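Local coordinates for protein thiamine pyrophosphokinase (Bacillus subtilis, PDB 3LM8) that catalyses the ATP-dependent pyrophosphorylation of thiamine to thiamine diphosphate, releasing AMP, and takes part in thiamine salvage, at residues Met138-Pro141 / Gly142-Ile146; Leu86-Ala89 / Leu90-Pro94; Ala107-Phe110 / Leu111-Gln115; Lys77-Thr80 / Asp81-Ala85. The protein carries 1 engineered substitution. All blocks are in the same frame, centred on the assembly; numbering follows the deposited sequence.

Contact 1: Met138-Pro141 / Gly142-Ile146; sequences MFPP and GEYDI
Phe139 and Tyr144 meet because in each the ring carbon CG stands anti to the carbonyl carbon and beside the backbone N (chi1 -62° and -41°), which sends the two side chains past one another, running opposite ways, beside the turn at Pro140 and Pro141. The phenylalanine presents an edge to the face of the tyrosine, with centroids 4.4 Å apart and planes inclined at 52°. Phe139 CD2 sits over the centre of the tyrosine ring and comes 3.3 Å from Tyr144 CE1, while Phe139 CB touches Tyr144 CE2 at 3.7 Å. This edge-to-face pair lies where the chain passes between two sheets: strand 134-139 belongs to the large mixed sheet, whereas strand 142-147 forms one margin of the four-stranded antiparallel sheet in the vitamin B1 binding domain. Phe200, on the neighbouring strand 197-202, meets both rings and extends the pair into an aromatic cluster. At the far end of the tyrosine the hydroxyl turns to the backbone: Tyr144 OH donates to Pro140 O, with the oxygen at the ring's edge and in its plane. The bond is very short in the model, 2.4 Å between Tyr144 OH and Pro140 O, and its exact length is doubtful. The Pro140 and Tyr144 side chains cross at about a right angle, Pro140 CD 3.5 Å from Tyr144 OH, and the proline's other contacts include Val121 of helix 107-122.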
loop_
_atom_site.group_PDB
_atom_site.type_symbol
_atom_site.label_atom_id
_atom_site.label_comp_id
_atom_site.label_asym_id
_atom_site.label_seq_id
_atom_site.Cartn_x
_atom_site.Cartn_y
_atom_site.Cartn_z
HETATM N N MSE A 138 5.064 -1.404 6.290
HETATM C CA MSE A 138 5.558 -1.111 7.619
HETATM C C MSE A 138 5.654 -2.389 8.420
HETATM O O MSE A 138 4.848 -3.298 8.253
HETATM C CB MSE A 138 4.627 -0.129 8.325
HETATM C CG MSE A 138 4.991 1.329 8.111
HETATM SE SE MSE A 138 3.960 2.524 9.229
HETATM C CE MSE A 138 3.478 1.311 10.658
ATOM N N PHE A 139 6.646 -2.467 9.290
ATOM C CA PHE A 139 6.794 -3.660 10.108
ATOM C C PHE A 139 7.067 -3.374 11.570
ATOM O O PHE A 139 7.793 -2.430 11.925
ATOM C CB PHE A 139 7.942 -4.550 9.617
ATOM C CG PHE A 139 7.769 -5.080 8.226
ATOM C CD1 PHE A 139 8.079 -4.290 7.123
ATOM C CD2 PHE A 139 7.330 -6.387 8.020
ATOM C CE1 PHE A 139 7.957 -4.794 5.829
ATOM C CE2 PHE A 139 7.201 -6.904 6.734
ATOM C CZ PHE A 139 7.516 -6.107 5.630
ATOM N N PRO A 140 6.459 -4.177 12.443
ATOM C CA PRO A 140 6.669 -4.020 13.884
ATOM C C PRO A 140 7.948 -4.822 14.154
ATOM O O PRO A 140 8.499 -5.443 13.242
ATOM C CB PRO A 140 5.437 -4.691 14.491
ATOM C CG PRO A 140 5.127 -5.801 13.492
ATOM C CD PRO A 140 5.322 -5.078 12.159
ATOM N N PRO A 141 8.455 -4.802 15.391
ATOM C CA PRO A 141 9.672 -5.588 15.619
ATOM C C PRO A 141 9.485 -7.061 15.219
ATOM O O PRO A 141 8.403 -7.624 15.359
ATOM C CB PRO A 141 9.911 -5.391 17.108
ATOM C CG PRO A 141 9.518 -3.928 17.278
ATOM C CD PRO A 141 8.205 -3.872 16.509
ATOM N N GLY A 142 10.539 -7.675 14.701
ATOM C CA GLY A 142 10.447 -9.059 14.278
ATOM C C GLY A 142 11.600 -9.381 13.350
ATOM O O GLY A 142 12.591 -8.659 13.341
ATOM N N GLU A 143 11.473 -10.453 12.574
ATOM C CA GLU A 143 12.515 -10.859 11.639
ATOM C C GLU A 143 11.855 -11.233 10.311
ATOM O O GLU A 143 11.100 -12.198 10.240
ATOM C CB GLU A 143 13.272 -12.061 12.199
ATOM C CG GLU A 143 14.566 -12.366 11.466
ATOM C CD GLU A 143 15.176 -13.689 11.883
ATOM O OE1 GLU A 143 16.415 -13.834 11.773
ATOM O OE2 GLU A 143 14.413 -14.587 12.307
ATOM N N TYR A 144 12.173 -10.493 9.252
ATOM C CA TYR A 144 11.544 -10.727 7.952
ATOM C C TYR A 144 12.472 -11.052 6.775
ATOM O O TYR A 144 13.604 -10.566 6.693
ATOM C CB TYR A 144 10.700 -9.497 7.601
ATOM C CG TYR A 144 9.931 -8.929 8.777
ATOM C CD1 TYR A 144 8.641 -9.367 9.073
ATOM C CD2 TYR A 144 10.516 -7.973 9.621
ATOM C CE1 TYR A 144 7.944 -8.871 10.182
ATOM C CE2 TYR A 144 9.834 -7.468 10.733
ATOM C CZ TYR A 144 8.544 -7.922 11.007
ATOM O OH TYR A 144 7.858 -7.432 12.101
ATOM N N ASP A 145 11.960 -11.873 5.858
ATOM C CA ASP A 145 12.685 -12.287 4.656
ATOM C C ASP A 145 12.087 -11.603 3.430
ATOM O O ASP A 145 10.887 -11.344 3.386
ATOM C CB ASP A 145 12.548 -13.799 4.435
ATOM C CG ASP A 145 13.482 -14.626 5.301
ATOM O OD1 ASP A 145 13.214 -15.842 5.442
ATOM O OD2 ASP A 145 14.485 -14.082 5.821
ATOM N N ILE A 146 12.926 -11.309 2.438
ATOM C CA ILE A 146 12.463 -10.728 1.174
ATOM C C ILE A 146 13.192 -11.455 0.061
ATOM O O ILE A 146 14.255 -12.032 0.268
ATOM C CB ILE A 146 12.768 -9.210 1.002
ATOM C CG1 ILE A 146 14.252 -8.938 1.199
ATOM C CG2 ILE A 146 11.930 -8.380 1.950
ATOM C CD1 ILE A 146 14.607 -7.484 0.965
#

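Contact 2: Leu86-Ala89 / Leu90-Pro94; sequences LDWA and LEKQP
Leu90 begins the second half of this helical stretch by packing against Leu86, one turn earlier: its backbone N bonds to Leu86 O at 2.7 Å, and its CD1 branch meets Leu86 CG at 4.1 Å. Both leucines also touch Ile97 of strand 96-100, so this flank of the helix faces the sheet. Glu91 continues the ladder, its N donating to Asp87 O at 3.0 Å. Its side chain bends at chi2 (-86°), which brings the carboxylate to the amine of Lys92; Asp87 turns its carboxylate to Lys119 in a salt bridge. Lys92 bends at chi2 and chi4 and folds over the indole of Trp88. Its NZ lies above the five-membered ring, 3.2 Å from the centroid and 20° off the normal, in a cation-pi contact, while Lys92 CE rides over the six-membered ring at 3.6 Å from that centroid as a CH-pi partner. Lys92 NZ also forms a salt bridge with Glu91 OE1 at 3.0 Å, met nearly along the C-O axis, and makes a weak bond to Trp88 O. Past Gln93, which leaves helical angles with a positive phi, Pro94 lays its CD against Ala89 O and its ring touches Ile4. Such a lysine clasped over an aromatic one turn earlier is a classic i to i+4 cation-pi pair, here on helix 81-92 in the alpha/beta catalytic domain.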
loop_
_atom_site.group_PDB
_atom_site.type_symbol
_atom_site.label_atom_id
_atom_site.label_comp_id
_atom_site.label_asym_id
_atom_site.label_seq_id
_atom_site.Cartn_x
_atom_site.Cartn_y
_atom_site.Cartn_z
ATOM N N LEU A 86 -10.494 0.982 4.484
ATOM C CA LEU A 86 -9.538 0.134 5.182
ATOM C C LEU A 86 -10.148 -0.571 6.397
ATOM O O LEU A 86 -9.845 -1.736 6.651
ATOM C CB LEU A 86 -8.318 0.948 5.600
ATOM C CG LEU A 86 -7.134 0.110 6.091
ATOM C CD1 LEU A 86 -6.722 -0.899 5.013
ATOM C CD2 LEU A 86 -5.978 1.045 6.457
ATOM N N ASP A 87 -11.006 0.124 7.142
ATOM C CA ASP A 87 -11.667 -0.486 8.298
ATOM C C ASP A 87 -12.515 -1.671 7.841
ATOM O O ASP A 87 -12.543 -2.719 8.478
ATOM C CB ASP A 87 -12.584 0.515 9.010
ATOM C CG ASP A 87 -11.822 1.563 9.790
ATOM O OD1 ASP A 87 -10.738 1.247 10.314
ATOM O OD2 ASP A 87 -12.318 2.702 9.898
ATOM N N TRP A 88 -13.221 -1.482 6.733
ATOM C CA TRP A 88 -14.076 -2.519 6.166
ATOM C C TRP A 88 -13.240 -3.747 5.817
ATOM O O TRP A 88 -13.655 -4.886 6.051
ATOM C CB TRP A 88 -14.750 -1.988 4.902
ATOM C CG TRP A 88 -15.754 -2.919 4.304
ATOM C CD1 TRP A 88 -17.088 -2.968 4.574
ATOM C CD2 TRP A 88 -15.499 -3.947 3.342
ATOM N NE1 TRP A 88 -17.684 -3.963 3.838
ATOM C CE2 TRP A 88 -16.730 -4.582 3.074
ATOM C CE3 TRP A 88 -14.350 -4.395 2.682
ATOM C CZ2 TRP A 88 -16.847 -5.645 2.172
ATOM C CZ3 TRP A 88 -14.467 -5.454 1.786
ATOM C CH2 TRP A 88 -15.708 -6.066 1.542
ATOM N N ALA A 89 -12.060 -3.501 5.252
ATOM C CA ALA A 89 -11.155 -4.573 4.853
ATOM C C ALA A 89 -10.444 -5.245 6.040
ATOM O O ALA A 89 -10.325 -6.474 6.074
ATOM C CB ALA A 89 -10.141 -4.040 3.857
ATOM N N LEU A 90 -9.972 -4.451 7.004
ATOM C CA LEU A 90 -9.306 -5.020 8.176
ATOM C C LEU A 90 -10.306 -5.902 8.911
ATOM O O LEU A 90 -9.966 -6.967 9.421
ATOM C CB LEU A 90 -8.786 -3.919 9.113
ATOM C CG LEU A 90 -7.558 -3.143 8.613
ATOM C CD1 LEU A 90 -7.188 -2.055 9.592
ATOM C CD2 LEU A 90 -6.396 -4.090 8.427
ATOM N N GLU A 91 -11.554 -5.468 8.948
ATOM C CA GLU A 91 -12.576 -6.253 9.614
ATOM C C GLU A 91 -12.659 -7.637 8.953
ATOM O O GLU A 91 -12.581 -8.664 9.634
ATOM C CB GLU A 91 -13.913 -5.517 9.542
ATOM C CG GLU A 91 -15.035 -6.130 10.348
ATOM C CD GLU A 91 -15.779 -7.212 9.594
ATOM O OE1 GLU A 91 -16.118 -6.976 8.415
ATOM O OE2 GLU A 91 -16.037 -8.288 10.181
ATOM N N LYS A 92 -12.784 -7.671 7.628
ATOM C CA LYS A 92 -12.866 -8.947 6.913
ATOM C C LYS A 92 -11.713 -9.875 7.286
ATOM O O LYS A 92 -11.810 -11.087 7.129
ATOM C CB LYS A 92 -12.852 -8.727 5.397
ATOM C CG LYS A 92 -14.019 -7.915 4.860
ATOM C CD LYS A 92 -15.346 -8.636 5.033
ATOM C CE LYS A 92 -16.512 -7.705 4.694
ATOM N NZ LYS A 92 -16.496 -6.450 5.512
ATOM N N GLN A 93 -10.623 -9.302 7.779
ATOM C CA GLN A 93 -9.452 -10.088 8.165
ATOM C C GLN A 93 -8.897 -10.960 7.051
ATOM O O GLN A 93 -9.026 -12.182 7.077
ATOM C CB GLN A 93 -9.761 -10.967 9.386
ATOM C CG GLN A 93 -9.673 -10.229 10.707
ATOM C CD GLN A 93 -9.952 -11.122 11.894
ATOM O OE1 GLN A 93 -11.053 -11.652 12.041
ATOM N NE2 GLN A 93 -8.952 -11.296 12.750
ATOM N N PRO A 94 -8.293 -10.333 6.034
ATOM C CA PRO A 94 -7.710 -11.071 4.914
ATOM C C PRO A 94 -6.232 -11.164 5.270
ATOM O O PRO A 94 -5.758 -10.402 6.113
ATOM C CB PRO A 94 -7.962 -10.140 3.740
ATOM C CG PRO A 94 -7.669 -8.811 4.358
ATOM C CD PRO A 94 -8.343 -8.891 5.733
#

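Contact 3: Ala107-Phe110 / Leu111-Gln115; sequences ADHF and LGNIQ
Ala107 to Phe110 hand their carbonyls to Leu111 to Ile114 in an unbroken i to i+4 series, running from Leu111 N to Ala107 O at 2.9 Å to Ile114 N to Phe110 O at 3.0 Å. On one side of the helix Phe110 and Ile114 pair. The phenylalanine's CG is anti to its amide nitrogen (chi1 -180°), which directs the ring outward and forward, toward Ile114, whose CG1 comes over one face, 4.1 Å from the centroid and 17° off the normal, in a CH-pi contact displaced toward the rim. Ile114 CD1 adds an apolar touch to Phe110 CZ at 3.9 Å. Both side chains rest on Ile136 of strand 134-139, so the pair turns toward the sheet. Along another flank, Ala107 CB meets Leu111 CD2 at 4.0 Å, a smaller hydrophobic step nearer solvent. His109 and Asn113 cross obliquely, ring and amide planes 73° apart, with Asn113 ND2 lying over one face of the imidazole; their spacing in the model is too tight to be trusted. Asn113 ND2 also makes a weak bond to Ile102 O, linking the helix to the loop ahead of it. The helix is the crossover of a beta-alpha-beta unit, joining strand 96-100 to strand 126-131, and the side chain of His109 lies about 6 Å from a bound phosphate ion, probably from the crystallisation liquor.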
loop_
_atom_site.group_PDB
_atom_site.type_symbol
_atom_site.label_atom_id
_atom_site.label_comp_id
_atom_site.label_asym_id
_atom_site.label_seq_id
_atom_site.Cartn_x
_atom_site.Cartn_y
_atom_site.Cartn_z
ATOM N N ALA A 107 0.908 15.902 -2.313
ATOM C CA ALA A 107 1.736 15.152 -1.373
ATOM C C ALA A 107 0.951 14.712 -0.147
ATOM O O ALA A 107 1.128 13.589 0.345
ATOM C CB ALA A 107 2.931 15.996 -0.949
ATOM N N ASP A 108 0.091 15.598 0.350
ATOM C CA ASP A 108 -0.711 15.272 1.519
ATOM C C ASP A 108 -1.364 13.924 1.311
ATOM O O ASP A 108 -1.430 13.110 2.230
ATOM C CB ASP A 108 -1.778 16.345 1.792
ATOM C CG ASP A 108 -2.416 16.881 0.529
ATOM O OD1 ASP A 108 -3.445 17.584 0.650
ATOM O OD2 ASP A 108 -1.891 16.621 -0.578
ATOM N N HIS A 109 -1.823 13.682 0.090
ATOM C CA HIS A 109 -2.473 12.420 -0.233
ATOM C C HIS A 109 -1.592 11.246 0.175
ATOM O O HIS A 109 -1.990 10.422 0.989
ATOM C CB HIS A 109 -2.793 12.359 -1.732
ATOM C CG HIS A 109 -3.368 11.050 -2.185
ATOM N ND1 HIS A 109 -2.586 9.955 -2.483
ATOM C CD2 HIS A 109 -4.649 10.666 -2.399
ATOM C CE1 HIS A 109 -3.361 8.955 -2.867
ATOM N NE2 HIS A 109 -4.617 9.360 -2.826
ATOM N N PHE A 110 -0.386 11.181 -0.378
ATOM C CA PHE A 110 0.516 10.093 -0.052
ATOM C C PHE A 110 0.851 10.080 1.442
ATOM O O PHE A 110 0.670 9.060 2.104
ATOM C CB PHE A 110 1.783 10.212 -0.899
ATOM C CG PHE A 110 2.796 9.129 -0.652
ATOM C CD1 PHE A 110 4.112 9.456 -0.332
ATOM C CD2 PHE A 110 2.449 7.793 -0.749
ATOM C CE1 PHE A 110 5.063 8.468 -0.112
ATOM C CE2 PHE A 110 3.397 6.799 -0.529
ATOM C CZ PHE A 110 4.707 7.142 -0.210
ATOM N N LEU A 111 1.320 11.205 1.977
ATOM C CA LEU A 111 1.670 11.261 3.395
ATOM C C LEU A 111 0.556 10.668 4.258
ATOM O O LEU A 111 0.811 10.025 5.283
ATOM C CB LEU A 111 1.936 12.704 3.850
ATOM C CG LEU A 111 3.332 13.316 3.760
ATOM C CD1 LEU A 111 4.384 12.244 3.993
ATOM C CD2 LEU A 111 3.519 13.961 2.411
ATOM N N GLY A 112 -0.684 10.909 3.847
ATOM C CA GLY A 112 -1.802 10.384 4.585
ATOM C C GLY A 112 -1.731 8.878 4.499
ATOM O O GLY A 112 -1.453 8.200 5.490
ATOM N N ASN A 113 -1.950 8.351 3.298
ATOM C CA ASN A 113 -1.937 6.906 3.083
ATOM C C ASN A 113 -0.864 6.200 3.920
ATOM O O ASN A 113 -1.098 5.117 4.459
ATOM C CB ASN A 113 -1.792 6.610 1.586
ATOM C CG ASN A 113 -2.855 7.328 0.751
ATOM O OD1 ASN A 113 -4.043 7.259 1.054
ATOM N ND2 ASN A 113 -2.428 8.021 -0.298
ATOM N N ILE A 114 0.298 6.834 4.047
ATOM C CA ILE A 114 1.394 6.286 4.843
ATOM C C ILE A 114 0.968 6.056 6.296
ATOM O O ILE A 114 1.271 5.019 6.890
ATOM C CB ILE A 114 2.598 7.229 4.812
ATOM C CG1 ILE A 114 3.358 7.033 3.500
ATOM C CG2 ILE A 114 3.490 6.997 6.036
ATOM C CD1 ILE A 114 4.015 5.672 3.386
ATOM N N GLN A 115 0.263 7.021 6.869
ATOM C CA GLN A 115 -0.202 6.882 8.242
ATOM C C GLN A 115 -1.138 5.681 8.330
ATOM O O GLN A 115 -1.181 4.993 9.349
ATOM C CB GLN A 115 -0.950 8.134 8.686
ATOM C CG GLN A 115 -0.185 9.432 8.479
ATOM C CD GLN A 115 1.039 9.549 9.368
ATOM O OE1 GLN A 115 2.170 9.352 8.917
ATOM N NE2 GLN A 115 0.816 9.872 10.645
#

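Contact 4: Lys77-Thr80 / Asp81-Ala85; sequences KDQT and DLDLA
Thr80 O and Leu84 N make the main-chain hydrogen bond that joins the approach loop to the first turn of the helix, at 2.9 Å. A second hydrogen bond joins side chains: Gln79 NE2 donates to Asp83 OD2 at 3.2 Å, with an angle of 138° at the hydrogen and the amide and carboxylate planes 62° apart. The place of that carboxylate oxygen is less sure, so the bond is best read as approximate. Gln79 NE2 also makes a weak bond to Asp87 OD2, which sets the amide between two acidic groups one turn apart. This is the start of helix 81-92: Thr80 stands at the N-cap position, although its side chain makes no capping bond. Van der Waals contacts complete the junction. The extended glutamine, its CG trans to the backbone N (chi1 160°), lays its amide across Leu84 at about a right angle, with Gln79 CD 3.4 Å from Leu84 CB and Gln79 OE1 3.5 Å from Leu84 CD1. Thr80 CB touches Asp83 CB at 3.8 Å, and the Thr80 methyl CG2 reaches Leu82 CB at 4.1 Å. Among the charged groups, Asp83 OD1 has a long, weak ion pair with Lys119. The side chain of Asp81 lies about 4 Å from a bound magnesium ion.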
loop_
_atom_site.group_PDB
_atom_site.type_symbol
_atom_site.label_atom_id
_atom_site.label_comp_id
_atom_site.label_asym_id
_atom_site.label_seq_id
_atom_site.Cartn_x
_atom_site.Cartn_y
_atom_site.Cartn_z
ATOM N N LYS A 77 -16.618 13.029 6.279
ATOM C CA LYS A 77 -15.771 14.227 6.166
ATOM C C LYS A 77 -14.679 14.322 7.231
ATOM O O LYS A 77 -13.815 15.200 7.156
ATOM C CB LYS A 77 -16.615 15.510 6.239
ATOM C CG LYS A 77 -16.709 16.105 7.650
ATOM C CD LYS A 77 -17.555 17.371 7.724
ATOM C CE LYS A 77 -17.676 17.849 9.173
ATOM N NZ LYS A 77 -18.635 18.979 9.342
ATOM N N ASP A 78 -14.727 13.435 8.221
ATOM C CA ASP A 78 -13.755 13.437 9.307
ATOM C C ASP A 78 -12.848 12.225 9.178
ATOM O O ASP A 78 -11.871 12.055 9.914
ATOM C CB ASP A 78 -14.494 13.419 10.640
ATOM C CG ASP A 78 -15.500 14.549 10.755
ATOM O OD1 ASP A 78 -15.078 15.730 10.740
ATOM O OD2 ASP A 78 -16.715 14.254 10.849
ATOM N N GLN A 79 -13.197 11.388 8.216
ATOM C CA GLN A 79 -12.464 10.178 7.913
ATOM C C GLN A 79 -12.357 10.182 6.401
ATOM O O GLN A 79 -13.321 10.523 5.717
ATOM C CB GLN A 79 -13.260 8.963 8.394
ATOM C CG GLN A 79 -12.876 7.651 7.747
ATOM C CD GLN A 79 -13.651 6.474 8.318
ATOM O OE1 GLN A 79 -14.883 6.481 8.352
ATOM N NE2 GLN A 79 -12.928 5.453 8.766
ATOM N N THR A 80 -11.189 9.837 5.875
ATOM C CA THR A 80 -11.014 9.805 4.430
ATOM C C THR A 80 -11.784 8.614 3.859
ATOM O O THR A 80 -12.095 7.662 4.580
ATOM C CB THR A 80 -9.529 9.669 4.047
ATOM O OG1 THR A 80 -8.790 10.763 4.603
ATOM C CG2 THR A 80 -9.368 9.683 2.534
ATOM N N ASP A 81 -12.103 8.675 2.570
ATOM C CA ASP A 81 -12.823 7.591 1.918
ATOM C C ASP A 81 -11.975 6.330 2.039
ATOM O O ASP A 81 -12.458 5.268 2.437
ATOM C CB ASP A 81 -13.043 7.918 0.443
ATOM C CG ASP A 81 -13.730 9.253 0.239
ATOM O OD1 ASP A 81 -14.716 9.529 0.954
ATOM O OD2 ASP A 81 -13.293 10.023 -0.644
ATOM N N LEU A 82 -10.699 6.474 1.690
ATOM C CA LEU A 82 -9.735 5.390 1.742
ATOM C C LEU A 82 -9.663 4.875 3.179
ATOM O O LEU A 82 -9.791 3.676 3.435
ATOM C CB LEU A 82 -8.368 5.914 1.268
ATOM C CG LEU A 82 -7.150 5.001 1.049
ATOM C CD1 LEU A 82 -6.270 4.986 2.284
ATOM C CD2 LEU A 82 -7.616 3.597 0.673
ATOM N N ASP A 83 -9.480 5.796 4.117
ATOM C CA ASP A 83 -9.395 5.444 5.523
ATOM C C ASP A 83 -10.585 4.601 5.958
ATOM O O ASP A 83 -10.443 3.679 6.764
ATOM C CB ASP A 83 -9.312 6.714 6.365
ATOM C CG ASP A 83 -9.437 6.438 7.848
ATOM O OD1 ASP A 83 -8.717 5.557 8.368
ATOM O OD2 ASP A 83 -10.259 7.115 8.495
ATOM N N LEU A 84 -11.756 4.915 5.414
ATOM C CA LEU A 84 -12.973 4.185 5.751
ATOM C C LEU A 84 -12.995 2.798 5.129
ATOM O O LEU A 84 -13.441 1.835 5.756
ATOM C CB LEU A 84 -14.208 4.967 5.295
ATOM C CG LEU A 84 -15.535 4.198 5.356
ATOM C CD1 LEU A 84 -15.688 3.505 6.714
ATOM C CD2 LEU A 84 -16.690 5.161 5.100
ATOM N N ALA A 85 -12.520 2.713 3.891
ATOM C CA ALA A 85 -12.469 1.455 3.156
ATOM C C ALA A 85 -11.543 0.461 3.853
ATOM O O ALA A 85 -11.779 -0.750 3.825
ATOM C CB ALA A 85 -11.986 1.709 1.739
#

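Contacts 2 and 4 share helix 81-92, contact 4 at its start and contact 2 at its later turns, and they touch where Gln79 meets Asp87. Contact 3 occupies the neighbouring helix 107-122 and reaches contact 4 through Asn113 and Leu82. Contact 2 is partly buried; the other three are surface contacts. Contact 1 lies at the passage into the antiparallel sheet, its nearest atoms about 4 Å from those of contact 3 but touching none of the others. Chemistry follows place: an aromatic pair with a phenol-to-carbonyl bond at the turn, a cation-pi clasp at the end of helix 81-92, amide-carboxylate pairing at its start, where Asp81 lies near a magnesium ion, and CH-pi packing on the crossover helix.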